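Local coordinates for 2,3-dihydroxybenzoate-AMP ligase (Mycobacterium smegmatis, PDB 5KEI), which is a member of the ANL superfamily, with a large AMP-binding enzyme domain followed by a smaller C-terminal domain, at residues E357-Y362 and P382-R387; V231-A236 and G408-N413. All blocks are in the same frame, centred on the assembly; numbering follows the deposited sequence.

Interaction 1: residues E357-Y362 and P382-R387; sequences EGLLNY and PDDEIR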
loop_
_atom_site.group_PDB
_atom_site.type_symbol
_atom_site.label_atom_id
_atom_site.label_comp_id
_atom_site.label_asym_id
_atom_site.label_seq_id
_atom_site.Cartn_x
_atom_site.Cartn_y
_atom_site.Cartn_z
ATOM N N GLU A 357 4.590 -0.170 0.176
ATOM C CA GLU A 357 5.758 -1.038 0.216
ATOM C C GLU A 357 6.656 -0.854 1.443
ATOM O O GLU A 357 7.459 -1.728 1.766
ATOM C CB GLU A 357 6.594 -0.822 -1.046
ATOM C CG GLU A 357 6.058 -1.527 -2.300
ATOM C CD GLU A 357 5.035 -0.702 -3.100
ATOM O OE1 GLU A 357 4.560 0.362 -2.626
ATOM O OE2 GLU A 357 4.711 -1.121 -4.227
ATOM N N GLY A 358 6.541 0.281 2.126
ATOM C CA GLY A 358 7.439 0.551 3.231
ATOM C C GLY A 358 7.731 2.020 3.467
ATOM O O GLY A 358 6.907 2.718 4.065
ATOM N N LEU A 359 8.887 2.478 2.990
ATOM C CA LEU A 359 9.469 3.786 3.347
ATOM C C LEU A 359 8.475 4.920 3.547
ATOM O O LEU A 359 7.659 5.216 2.672
ATOM C CB LEU A 359 10.482 4.242 2.292
ATOM C CG LEU A 359 11.253 5.513 2.708
ATOM C CD1 LEU A 359 12.235 5.231 3.827
ATOM C CD2 LEU A 359 11.955 6.183 1.543
ATOM N N LEU A 360 8.546 5.545 4.723
ATOM C CA LEU A 360 7.742 6.719 5.009
ATOM C C LEU A 360 8.642 7.938 5.244
ATOM O O LEU A 360 9.609 7.873 6.014
ATOM C CB LEU A 360 6.839 6.475 6.218
ATOM C CG LEU A 360 5.767 5.389 6.087
ATOM C CD1 LEU A 360 5.157 5.049 7.446
ATOM C CD2 LEU A 360 4.700 5.851 5.144
ATOM N N ASN A 361 8.321 9.034 4.558
ATOM C CA ASN A 361 8.987 10.319 4.778
ATOM C C ASN A 361 7.980 11.307 5.327
ATOM O O ASN A 361 6.921 11.519 4.725
ATOM C CB ASN A 361 9.609 10.863 3.484
ATOM C CG ASN A 361 10.632 9.932 2.909
ATOM O OD1 ASN A 361 11.767 9.889 3.377
ATOM N ND2 ASN A 361 10.238 9.159 1.895
ATOM N N TYR A 362 8.298 11.873 6.488
ATOM C CA TYR A 362 7.450 12.863 7.147
ATOM C C TYR A 362 8.224 14.136 7.394
ATOM O O TYR A 362 9.428 14.087 7.661
ATOM C CB TYR A 362 6.958 12.404 8.519
ATOM C CG TYR A 362 6.103 11.178 8.609
ATOM C CD1 TYR A 362 4.717 11.269 8.587
ATOM C CD2 TYR A 362 6.673 9.938 8.811
ATOM C CE1 TYR A 362 3.934 10.144 8.711
ATOM C CE2 TYR A 362 5.899 8.819 8.918
ATOM C CZ TYR A 362 4.534 8.928 8.882
ATOM O OH TYR A 362 3.774 7.799 9.018
ATOM N N PRO A 382 15.613 5.884 11.816
ATOM C CA PRO A 382 17.064 6.051 11.737
ATOM C C PRO A 382 17.720 4.996 10.852
ATOM O O PRO A 382 18.753 5.260 10.248
ATOM C CB PRO A 382 17.516 5.884 13.191
ATOM C CG PRO A 382 16.311 6.267 13.999
ATOM C CD PRO A 382 15.146 5.759 13.209
ATOM N N ASP A 383 17.130 3.807 10.775
ATOM C CA ASP A 383 17.733 2.742 9.997
ATOM C C ASP A 383 17.015 2.510 8.662
ATOM O O ASP A 383 17.150 1.442 8.049
ATOM C CB ASP A 383 17.779 1.457 10.827
ATOM C CG ASP A 383 18.824 1.526 11.942
ATOM O OD1 ASP A 383 20.018 1.390 11.626
ATOM O OD2 ASP A 383 18.461 1.736 13.125
ATOM N N ASP A 384 16.249 3.509 8.226
ATOM C CA ASP A 384 15.789 3.567 6.840
ATOM C C ASP A 384 16.963 3.989 5.983
ATOM O O ASP A 384 17.588 5.017 6.253
ATOM C CB ASP A 384 14.631 4.549 6.645
ATOM C CG ASP A 384 13.284 3.959 7.028
ATOM O OD1 ASP A 384 13.035 2.760 6.749
ATOM O OD2 ASP A 384 12.474 4.703 7.623
ATOM N N GLU A 385 17.259 3.183 4.970
ATOM C CA GLU A 385 18.369 3.411 4.057
ATOM C C GLU A 385 17.871 3.890 2.696
ATOM O O GLU A 385 17.176 3.151 1.992
ATOM C CB GLU A 385 19.173 2.126 3.878
ATOM C CG GLU A 385 19.407 1.344 5.143
ATOM C CD GLU A 385 20.163 0.054 4.877
ATOM O OE1 GLU A 385 21.231 0.135 4.233
ATOM O OE2 GLU A 385 19.686 -1.036 5.294
ATOM N N ILE A 386 18.209 5.112 2.309
ATOM C CA ILE A 386 17.789 5.536 0.989
ATOM C C ILE A 386 18.979 5.740 0.066
ATOM O O ILE A 386 20.021 6.266 0.454
ATOM C CB ILE A 386 16.907 6.817 1.035
ATOM C CG1 ILE A 386 17.734 8.101 1.092
ATOM C CG2 ILE A 386 15.892 6.733 2.177
ATOM C CD1 ILE A 386 16.890 9.384 0.993
ATOM N N ARG A 387 18.813 5.268 -1.160
ATOM C CA ARG A 387 19.748 5.550 -2.227
ATOM C C ARG A 387 19.031 6.351 -3.313
ATOM O O ARG A 387 17.903 6.045 -3.682
ATOM C CB ARG A 387 20.329 4.253 -2.792
ATOM C CG ARG A 387 21.171 3.471 -1.799
ATOM C CD ARG A 387 21.426 2.047 -2.294
ATOM N NE ARG A 387 22.184 2.025 -3.545
ATOM C CZ ARG A 387 22.418 0.928 -4.259
ATOM N NH1 ARG A 387 21.947 -0.245 -3.845
ATOM N NH2 ARG A 387 23.116 1.008 -5.388
#
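Leu359 bridges Asp384 and Ile386 with its two methyl groups, one to each residue, and these two meetings make up the contact between 357-362 and 382-387. It lies in the AMP-binding enzyme domain of an ANL-family protein, at the junction of two beta sheets: segment 357-362 runs into strand 360-362 of the large mixed sheet, while Ile386 sits on 385-389, an outermost strand of a four-stranded antiparallel sheet. The patch is small, burying 142 Å² in all. No hydrogen bond crosses it, so side chains alone make the join.

The division of labour follows from the leucine torsions. With CG anti to the backbone N (chi1 -173°) and chi2 at 71°, the isobutyl group reaches over to the other segment and its methyls diverge. CD2 goes to the branch methyl of the isoleucine, Leu359 CD2 to Ile386 CG2 being 4.0 Å, and the two side chains cross at about a right angle.

Asp384 turns its CB toward Leu359 and carries CG beside its own backbone N (chi1 -82°). The carboxylate thus presents a flat face to a methyl, while its OD2 accepts a hydrogen bond from the backbone N of Ser381, which helps to fix the rotation of the group. Leu404 of the adjacent strand 402-407 touches both Leu359 and Ile386, and Pro379 packs on Asp384 and Ile386.

The approach to the carboxylate is face-on: the direction from Asp384 CG to Leu359 CD1 runs almost straight up from the carboxylate plane, over 3.6 Å. In keeping with this, Leu359 CD1 is nearly equally far from both oxygens, 3.9 Å from Asp384 OD1 and 3.8 Å from Asp384 OD2.

Interaction 2: residues V231-A236 and G408-N413; sequences VYNATA and GPYTLN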
loop_
_atom_site.group_PDB
_atom_site.type_symbol
_atom_site.label_atom_id
_atom_site.label_comp_id
_atom_site.label_asym_id
_atom_site.label_seq_id
_atom_site.Cartn_x
_atom_site.Cartn_y
_atom_site.Cartn_z
ATOM N N VAL A 231 3.431 -3.105 13.298
ATOM C CA VAL A 231 3.261 -2.526 14.628
ATOM C C VAL A 231 4.276 -1.400 14.810
ATOM O O VAL A 231 3.932 -0.302 15.258
ATOM C CB VAL A 231 3.421 -3.574 15.724
ATOM C CG1 VAL A 231 3.416 -2.916 17.131
ATOM C CG2 VAL A 231 2.312 -4.620 15.594
ATOM N N TYR A 232 5.521 -1.659 14.422
ATOM C CA TYR A 232 6.510 -0.583 14.413
ATOM C C TYR A 232 6.114 0.627 13.539
ATOM O O TYR A 232 6.309 1.769 13.949
ATOM C CB TYR A 232 7.888 -1.105 13.966
ATOM C CG TYR A 232 8.955 -0.021 13.817
ATOM C CD1 TYR A 232 9.252 0.855 14.867
ATOM C CD2 TYR A 232 9.623 0.164 12.613
ATOM C CE1 TYR A 232 10.217 1.871 14.728
ATOM C CE2 TYR A 232 10.574 1.168 12.464
ATOM C CZ TYR A 232 10.867 2.025 13.520
ATOM O OH TYR A 232 11.820 3.017 13.364
ATOM N N ASN A 233 5.496 0.382 12.383
ATOM C CA ASN A 233 5.206 1.420 11.393
ATOM C C ASN A 233 4.189 2.412 12.075
ATOM O O ASN A 233 4.313 3.642 12.071
ATOM C CB ASN A 233 4.582 0.813 10.126
ATOM C CG ASN A 233 4.257 1.859 9.108
ATOM O OD1 ASN A 233 3.179 2.371 9.102
ATOM N ND2 ASN A 233 5.146 2.069 8.159
ATOM N N ALA A 234 3.156 1.837 12.675
ATOM C CA ALA A 234 2.131 2.587 13.420
ATOM C C ALA A 234 2.678 3.296 14.677
ATOM O O ALA A 234 2.402 4.476 14.906
ATOM C CB ALA A 234 0.989 1.645 13.792
ATOM N N THR A 235 3.403 2.552 15.499
ATOM C CA THR A 235 3.917 3.063 16.783
ATOM C C THR A 235 4.869 4.235 16.565
ATOM O O THR A 235 4.687 5.329 17.124
ATOM C CB THR A 235 4.653 1.969 17.545
ATOM O OG1 THR A 235 3.804 0.814 17.635
ATOM C CG2 THR A 235 5.094 2.465 18.928
ATOM N N ALA A 236 5.893 3.991 15.754
ATOM C CA ALA A 236 6.867 5.017 15.426
ATOM C C ALA A 236 6.207 6.233 14.766
ATOM O O ALA A 236 6.599 7.356 15.034
ATOM C CB ALA A 236 7.954 4.447 14.528
ATOM N N GLY A 408 14.774 -1.008 4.721
ATOM C CA GLY A 408 14.689 -0.689 6.129
ATOM C C GLY A 408 13.742 -1.559 6.933
ATOM O O GLY A 408 13.177 -2.532 6.428
ATOM N N PRO A 409 13.542 -1.187 8.202
ATOM C CA PRO A 409 12.847 -2.012 9.200
ATOM C C PRO A 409 11.359 -2.278 8.924
ATOM O O PRO A 409 10.740 -3.049 9.665
ATOM C CB PRO A 409 13.021 -1.203 10.496
ATOM C CG PRO A 409 13.259 0.216 10.037
ATOM C CD PRO A 409 14.022 0.090 8.758
ATOM N N TYR A 410 10.786 -1.664 7.892
ATOM C CA TYR A 410 9.389 -1.943 7.559
ATOM C C TYR A 410 9.155 -1.895 6.039
ATOM O O TYR A 410 8.023 -1.763 5.591
ATOM C CB TYR A 410 8.449 -0.969 8.298
ATOM C CG TYR A 410 8.806 0.477 8.060
ATOM C CD1 TYR A 410 8.217 1.182 7.027
ATOM C CD2 TYR A 410 9.753 1.125 8.844
ATOM C CE1 TYR A 410 8.549 2.483 6.774
ATOM C CE2 TYR A 410 10.093 2.451 8.604
ATOM C CZ TYR A 410 9.486 3.116 7.556
ATOM O OH TYR A 410 9.787 4.415 7.271
ATOM N N THR A 411 10.230 -2.025 5.262
ATOM C CA THR A 411 10.153 -2.052 3.799
ATOM C C THR A 411 10.259 -3.490 3.281
ATOM O O THR A 411 11.148 -4.241 3.687
ATOM C CB THR A 411 11.259 -1.173 3.153
ATOM O OG1 THR A 411 10.985 0.211 3.423
ATOM C CG2 THR A 411 11.305 -1.377 1.633
ATOM N N LEU A 412 9.350 -3.876 2.391
ATOM C CA LEU A 412 9.251 -5.268 1.966
ATOM C C LEU A 412 10.490 -5.745 1.212
ATOM O O LEU A 412 11.231 -4.952 0.634
ATOM C CB LEU A 412 8.008 -5.474 1.103
ATOM C CG LEU A 412 8.151 -5.294 -0.405
ATOM C CD1 LEU A 412 6.863 -5.709 -1.088
ATOM C CD2 LEU A 412 8.504 -3.862 -0.758
ATOM N N ASN A 413 10.707 -7.052 1.247
ATOM C CA ASN A 413 11.853 -7.675 0.609
ATOM C C ASN A 413 11.420 -8.448 -0.636
ATOM O O ASN A 413 12.241 -8.962 -1.381
ATOM C CB ASN A 413 12.556 -8.576 1.608
ATOM C CG ASN A 413 12.947 -7.831 2.859
ATOM O OD1 ASN A 413 13.959 -7.137 2.873
ATOM N ND2 ASN A 413 12.136 -7.948 3.914
#
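The ring of Tyr410 is met by two consecutive residues of a helix, Tyr232 near its CD2 and the amide end of Asn233 near its CD1, both approaching from the same side of the ring plane. At CD2, Tyr232 CE2 lies 3.7 Å from Tyr410 CD2, and Tyr232 CD2 lies 3.9 Å from the same Tyr410 CD2. The ring centroids are 6.0 Å apart with planes at 59°, an oblique pairing. Tyr232 CE2 is shared, because Pro409 CG also approaches it to 3.7 Å, so the proline ring and the Tyr410 ring converge on one corner of Tyr232. At CD1, the Asn233 amide plane stands 73° from that of the tyrosine ring. No hydrogen bond joins the segments, and all four touching residues are buried.

Torsions explain the reach. Tyr410 holds CG between its backbone N and carbonyl carbon (chi1 54°), which turns the ring toward the helix, whereas Tyr232 and Asn233 both extend CG anti to their backbone N. The phenol hydroxyls are held farther out: Tyr232 OH bonds to Ser381 OG, and Tyr410 OH to the backbone N of Leu360.

Each backbone is braced on its own side. In the helix, Val231 O receives two bonds from one residue, Thr235 N at 2.9 Å and Thr235 OG1 at 2.6 Å, the hydroxyl coming from above the carbonyl plane. In the loop, Thr411 N reaches back to Gly408 O over 3.2 Å, and Trp42 NE1 bonds to Pro409 O.

Within the AMP-binding enzyme domain of this ANL protein, helix 227-240 thus packs against the loop that follows strand 402-407; Arg225 of strand 222-226 touches both Asn233 and Tyr410, while helix 265-271 meets the helix through Leu267 on Ala234 and Thr271 on Thr235.

How the interactions relate
Interactions 1 and 2 are neighbours, with centres about 9 Å apart, and they touch directly. Segment 408-413 does most of the joining. Tyr410 OH, besides its partner Leu360, comes within 2.7 Å of Asp384 OD2 in a weak hydrogen bond, so this residue of interaction 2 reaches both segments of interaction 1. Farther along the loop, Leu412 N bonds to Glu357 O at 2.9 Å, tying the two backbones together, and Thr411 OG1 packs 3.1 Å from Leu359 N. The helix of interaction 2 joins in through Asn233, on which Leu360 packs. These bonds and contacts, mostly between buried residues, make the two interactions continuous within the AMP-binding enzyme domain.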